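Local structure of omega transaminase (Pseudomonas sp., 5LHA) at residues S273-L277 against G278-W282; P354-A357 against A358-A362. The protein transfers amino groups between amines and carbonyl compounds as a pyridoxal-phosphate-dependent aminotransferase of fold type 1, here crystallised with its cofactor as pyridoxamine phosphate. All blocks are in the same frame, centred on the assembly; numbering follows the deposited sequence.

Contact 1: residues S273-L277 against G278-W282; sequences SGCML and GSRGW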
ATOM      1  N   SER A 273      27.626  -0.610 -24.527  1.00 35.40           N
ATOM      2  CA  SER A 273      27.517  -2.033 -24.824  1.00 36.67           C
ATOM      3  C   SER A 273      27.712  -2.365 -26.298  1.00 36.77           C
ATOM      4  O   SER A 273      27.540  -3.524 -26.683  1.00 37.91           O
ATOM      5  CB  SER A 273      26.158  -2.563 -24.353  1.00 36.71           C
ATOM      6  OG  SER A 273      25.134  -2.225 -25.269  1.00 37.83           O
ATOM      7  N   GLY A 274      28.092  -1.395 -27.124  1.00 35.01           N
ATOM      8  CA  GLY A 274      28.352  -1.649 -28.527  1.00 35.66           C
ATOM      9  C   GLY A 274      27.310  -1.089 -29.468  1.00 35.59           C
ATOM     10  O   GLY A 274      27.399  -1.327 -30.678  1.00 37.31           O
ATOM     11  N   CYS A 275      26.312  -0.380 -28.955  1.00 33.50           N
ATOM     12  CA  CYS A 275      25.226   0.117 -29.777  1.00 30.95           C
ATOM     13  C   CYS A 275      24.706   1.402 -29.140  1.00 31.25           C
ATOM     14  O   CYS A 275      24.858   1.613 -27.932  1.00 29.62           O
ATOM     15  CB  CYS A 275      24.145  -0.965 -29.894  1.00 29.14           C
ATOM     16  SG  CYS A 275      22.882  -0.711 -31.131  1.00 26.30           S
ATOM     17  N   MET A 276      24.101   2.271 -29.959  1.00 32.80           N
ATOM     18  CA  MET A 276      23.573   3.532 -29.433  1.00 31.46           C
ATOM     19  C   MET A 276      22.506   3.297 -28.368  1.00 29.93           C
ATOM     20  O   MET A 276      22.314   4.137 -27.481  1.00 29.20           O
ATOM     21  CB  MET A 276      23.019   4.390 -30.568  1.00 31.74           C
ATOM     22  CG  MET A 276      22.800   5.854 -30.194  1.00 32.40           C
ATOM     23  SD  MET A 276      24.336   6.755 -29.862  1.00 33.37           S
ATOM     24  CE  MET A 276      24.940   7.051 -31.520  1.00 33.18           C
ATOM     25  N   LEU A 277      21.794   2.181 -28.452  1.00 29.38           N
ATOM     26  CA  LEU A 277      20.931   1.700 -27.388  1.00 28.16           C
ATOM     27  C   LEU A 277      21.215   0.229 -27.146  1.00 29.02           C
ATOM     28  O   LEU A 277      21.555  -0.508 -28.078  1.00 27.97           O
ATOM     29  CB  LEU A 277      19.449   1.876 -27.713  1.00 27.96           C
ATOM     30  CG  LEU A 277      18.879   3.282 -27.786  1.00 27.44           C
ATOM     31  CD1 LEU A 277      17.423   3.208 -28.215  1.00 25.38           C
ATOM     32  CD2 LEU A 277      19.025   3.962 -26.432  1.00 27.79           C
ATOM     33  N   GLY A 278      21.137  -0.173 -25.878  1.00 29.76           N
ATOM     34  CA  GLY A 278      21.184  -1.588 -25.561  1.00 31.70           C
ATOM     35  C   GLY A 278      20.005  -2.351 -26.137  1.00 32.88           C
ATOM     36  O   GLY A 278      20.152  -3.493 -26.580  1.00 33.91           O
ATOM     37  N   SER A 279      18.814  -1.742 -26.109  1.00 33.39           N
ATOM     38  CA  SER A 279      17.621  -2.380 -26.665  1.00 31.77           C
ATOM     39  C   SER A 279      17.733  -2.543 -28.174  1.00 30.27           C
ATOM     40  O   SER A 279      17.389  -3.593 -28.725  1.00 29.26           O
ATOM     41  CB  SER A 279      16.384  -1.556 -26.329  1.00 30.25           C
ATOM     42  OG  SER A 279      16.546  -0.244 -26.825  1.00 30.72           O
ATOM     43  N   ARG A 280      18.190  -1.495 -28.858  1.00 30.16           N
ATOM     44  CA  ARG A 280      18.469  -1.599 -30.285  1.00 30.85           C
ATOM     45  C   ARG A 280      19.509  -2.674 -30.577  1.00 33.11           C
ATOM     46  O   ARG A 280      19.399  -3.401 -31.572  1.00 33.38           O
ATOM     47  CB  ARG A 280      18.938  -0.242 -30.815  1.00 30.94           C
ATOM     48  CG  ARG A 280      19.154  -0.209 -32.318  1.00 29.40           C
ATOM     49  CD  ARG A 280      19.729   1.118 -32.773  1.00 30.30           C
ATOM     50  NE  ARG A 280      18.782   2.200 -32.526  1.00 29.50           N
ATOM     51  CZ  ARG A 280      19.026   3.490 -32.731  1.00 28.19           C
ATOM     52  NH1 ARG A 280      20.201   3.893 -33.212  1.00 28.14           N
ATOM     53  NH2 ARG A 280      18.080   4.381 -32.460  1.00 28.40           N
ATOM     54  N   GLY A 281      20.523  -2.800 -29.716  1.00 34.82           N
ATOM     55  CA  GLY A 281      21.564  -3.787 -29.956  1.00 34.85           C
ATOM     56  C   GLY A 281      21.047  -5.208 -29.929  1.00 34.79           C
ATOM     57  O   GLY A 281      21.626  -6.096 -30.561  1.00 34.00           O
ATOM     58  N   TRP A 282      19.958  -5.442 -29.199  1.00 36.85           N
ATOM     59  CA  TRP A 282      19.234  -6.710 -29.180  1.00 38.20           C
ATOM     60  C   TRP A 282      18.147  -6.789 -30.243  1.00 43.62           C
ATOM     61  O   TRP A 282      17.418  -7.785 -30.281  1.00 44.57           O
ATOM     62  CB  TRP A 282      18.611  -6.936 -27.801  1.00 34.49           C
ATOM     63  CG  TRP A 282      19.614  -7.021 -26.683  1.00 31.05           C
ATOM     64  CD1 TRP A 282      19.632  -6.267 -25.544  1.00 29.93           C
ATOM     65  CD2 TRP A 282      20.721  -7.929 -26.579  1.00 29.90           C
ATOM     66  NE1 TRP A 282      20.694  -6.633 -24.747  1.00 28.66           N
ATOM     67  CE2 TRP A 282      21.376  -7.652 -25.360  1.00 29.61           C
ATOM     68  CE3 TRP A 282      21.224  -8.948 -27.398  1.00 28.70           C
ATOM     69  CZ2 TRP A 282      22.505  -8.358 -24.942  1.00 30.51           C
ATOM     70  CZ3 TRP A 282      22.347  -9.644 -26.983  1.00 28.31           C
ATOM     71  CH2 TRP A 282      22.972  -9.349 -25.768  1.00 30.46           C
TER

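Contact 2: residues P354-A357 against A358-A362; sequences PGNA and AKVGA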
ATOM      1  N   PRO A 354      30.201   4.057 -29.866  1.00 30.54           N
ATOM      2  CA  PRO A 354      29.627   2.703 -29.802  1.00 30.88           C
ATOM      3  C   PRO A 354      30.494   1.675 -30.508  1.00 32.08           C
ATOM      4  O   PRO A 354      30.596   0.534 -30.044  1.00 33.43           O
ATOM      5  CB  PRO A 354      28.255   2.868 -30.467  1.00 30.33           C
ATOM      6  CG  PRO A 354      27.919   4.290 -30.288  1.00 28.70           C
ATOM      7  CD  PRO A 354      29.208   5.036 -30.358  1.00 30.35           C
ATOM      8  N   GLY A 355      31.121   2.059 -31.624  1.00 32.98           N
ATOM      9  CA  GLY A 355      32.009   1.145 -32.326  1.00 33.46           C
ATOM     10  C   GLY A 355      33.303   0.879 -31.578  1.00 33.26           C
ATOM     11  O   GLY A 355      33.808  -0.248 -31.581  1.00 33.46           O
ATOM     12  N   ASN A 356      33.880   1.913 -30.961  1.00 31.42           N
ATOM     13  CA  ASN A 356      35.090   1.707 -30.166  1.00 28.88           C
ATOM     14  C   ASN A 356      34.832   0.812 -28.962  1.00 26.53           C
ATOM     15  O   ASN A 356      35.697   0.010 -28.584  1.00 23.98           O
ATOM     16  CB  ASN A 356      35.675   3.042 -29.707  1.00 28.60           C
ATOM     17  CG  ASN A 356      37.055   2.875 -29.110  1.00 27.70           C
ATOM     18  OD1 ASN A 356      37.979   2.459 -29.798  1.00 29.91           O
ATOM     19  ND2 ASN A 356      37.193   3.159 -27.820  1.00 25.30           N
ATOM     20  N   ALA A 357      33.660   0.960 -28.330  1.00 26.03           N
ATOM     21  CA  ALA A 357      33.307   0.142 -27.173  1.00 26.28           C
ATOM     22  C   ALA A 357      33.186  -1.328 -27.546  1.00 28.59           C
ATOM     23  O   ALA A 357      33.660  -2.208 -26.818  1.00 29.99           O
ATOM     24  CB  ALA A 357      31.999   0.638 -26.559  1.00 24.15           C
ATOM     25  N   ALA A 358      32.524  -1.614 -28.666  1.00 29.19           N
ATOM     26  CA  ALA A 358      32.394  -2.995 -29.118  1.00 30.90           C
ATOM     27  C   ALA A 358      33.750  -3.622 -29.422  1.00 33.31           C
ATOM     28  O   ALA A 358      33.963  -4.813 -29.169  1.00 35.11           O
ATOM     29  CB  ALA A 358      31.488  -3.053 -30.346  1.00 30.08           C
ATOM     30  N   LYS A 359      34.680  -2.840 -29.966  1.00 33.91           N
ATOM     31  CA  LYS A 359      35.955  -3.385 -30.429  1.00 34.54           C
ATOM     32  C   LYS A 359      36.944  -3.565 -29.282  1.00 31.96           C
ATOM     33  O   LYS A 359      37.477  -4.661 -29.071  1.00 32.16           O
ATOM     34  CB  LYS A 359      36.547  -2.473 -31.508  1.00 37.64           C
ATOM     35  CG  LYS A 359      37.910  -2.906 -32.033  1.00 41.71           C
ATOM     36  CD  LYS A 359      38.522  -1.841 -32.951  1.00 44.17           C
ATOM     37  CE  LYS A 359      39.282  -0.768 -32.173  1.00 45.15           C
ATOM     38  NZ  LYS A 359      40.589  -1.265 -31.638  1.00 46.19           N
ATOM     39  N   VAL A 360      37.203  -2.496 -28.532  1.00 29.85           N
ATOM     40  CA  VAL A 360      38.198  -2.569 -27.469  1.00 33.83           C
ATOM     41  C   VAL A 360      37.668  -3.355 -26.277  1.00 33.86           C
ATOM     42  O   VAL A 360      38.435  -4.042 -25.590  1.00 35.80           O
ATOM     43  CB  VAL A 360      38.640  -1.148 -27.068  1.00 33.30           C
ATOM     44  CG1 VAL A 360      39.658  -1.190 -25.932  1.00 22.25           C
ATOM     45  CG2 VAL A 360      39.197  -0.430 -28.272  1.00 22.68           C
ATOM     46  N   GLY A 361      36.360  -3.283 -26.017  1.00 31.54           N
ATOM     47  CA  GLY A 361      35.769  -4.084 -24.952  1.00 32.70           C
ATOM     48  C   GLY A 361      35.965  -5.576 -25.146  1.00 36.67           C
ATOM     49  O   GLY A 361      36.301  -6.297 -24.200  1.00 34.94           O
ATOM     50  N   ALA A 362      35.699  -6.070 -26.363  1.00 43.36           N
ATOM     51  CA  ALA A 362      35.952  -7.475 -26.681  1.00 50.26           C
ATOM     52  C   ALA A 362      37.414  -7.834 -26.448  1.00 59.00           C
ATOM     53  O   ALA A 362      37.725  -8.837 -25.795  1.00 62.11           O
ATOM     54  CB  ALA A 362      35.548  -7.766 -28.129  1.00 49.09           C
TER

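Contact 1: residues S273-L277 against G278-W282
C275 and R280 meet because each side chain swings away from its own backbone N: SG of C275 at chi1 -167°, CG of R280 at chi1 -175°. The setting is a loop running into a single weakly bonded helical turn, 278-281, in a class-III aminotransferase of PLP fold type 1. SG of C275 comes up against the backbone of that turn, 3.5 Å from G281 N, and also touches the aliphatic CG and CD of R280. G281 brings no side chain to this spot, and its CA lies 3.8 Å from CB of C275. One main-chain bond ties the turn to the loop, from G281 N to L277 O at 3.0 Å; the N-H approaches from above the carbonyl plane, at a bent angle of 143°. CB of L277 packs 3.8 Å from CB of R280, while its CB and CD1 both lie against OG of S279. That hydroxyl is engaged by the E265 carboxylate, which also accepts a bond from G278 N. NH2 of R280 makes both a salt bridge with E113 and a hydrogen bond to M109 O. Turned obliquely to M276 and L277, the same guanidinium sets NH1 3.9 Å from CB of M276.

Contact 2: residues P354-A357 against A358-A362
N356 reaches V360 one turn further along the helix, through its amide. From CB the chain turns anti to the backbone N (chi1 -169°), which places CG beside the residue's own carbonyl carbon and 4.0 Å from CG2 of V360. Of the two branches, OD1 comes nearer, 3.5 Å from the same methyl CG2. ND2 touches that methyl more loosely, while its hydrogens go outside the segments to the carbonyl oxygens of L436 and L438; these two bonds should fix the rotation of the amide and tie the helix to the loop ahead of helix 440-457. V360 presents CG2 because this branch stands anti to its carbonyl carbon, beside the backbone N. The same methyl also lies 3.5 Å from the carbonyl O of N356. Beneath these side chains run the i to i+4 bonds of an alpha-helix, here within helix 353-368 of the class-III aminotransferase. V360 N gives the straightest of them, to N356 O at 2.9 Å and 167°. A358 N reaches P354 O at 3.2 Å, K359 N reaches G355 O, and G361 N meets A357 O from above the carbonyl plane, at a more bent 139°. Buried A357 touches L386, and V360 also packs on A443 of helix 440-457. On the exposed side, K359 lays CB 3.5 Å from G355 O before the rest of its chain leads away from 354-357; K359 also touches R440 of helix 440-457.

Contact 1 comes first along the chain, in the loop after strand 260-264 and the short helix 278-281 that it enters; contact 2 follows on helix 353-368. Their centres are 12 Å apart, on the same side of the chain's centre, and they touch directly. CA of G274 packs 3.9 Å from CB of A358, and CB of P354 rests against the backbone of 274-276. The start of helix 353-368 thus abuts the loop that follows a strand of the seven-stranded sheet 115-121 to 184-187. In contact 1, the nearest approach of G278 to the bound pyridoxamine phosphate is about 11 Å; through N356 and V360, contact 2 joins helix 353-368 to helix 440-457 and the loop before it.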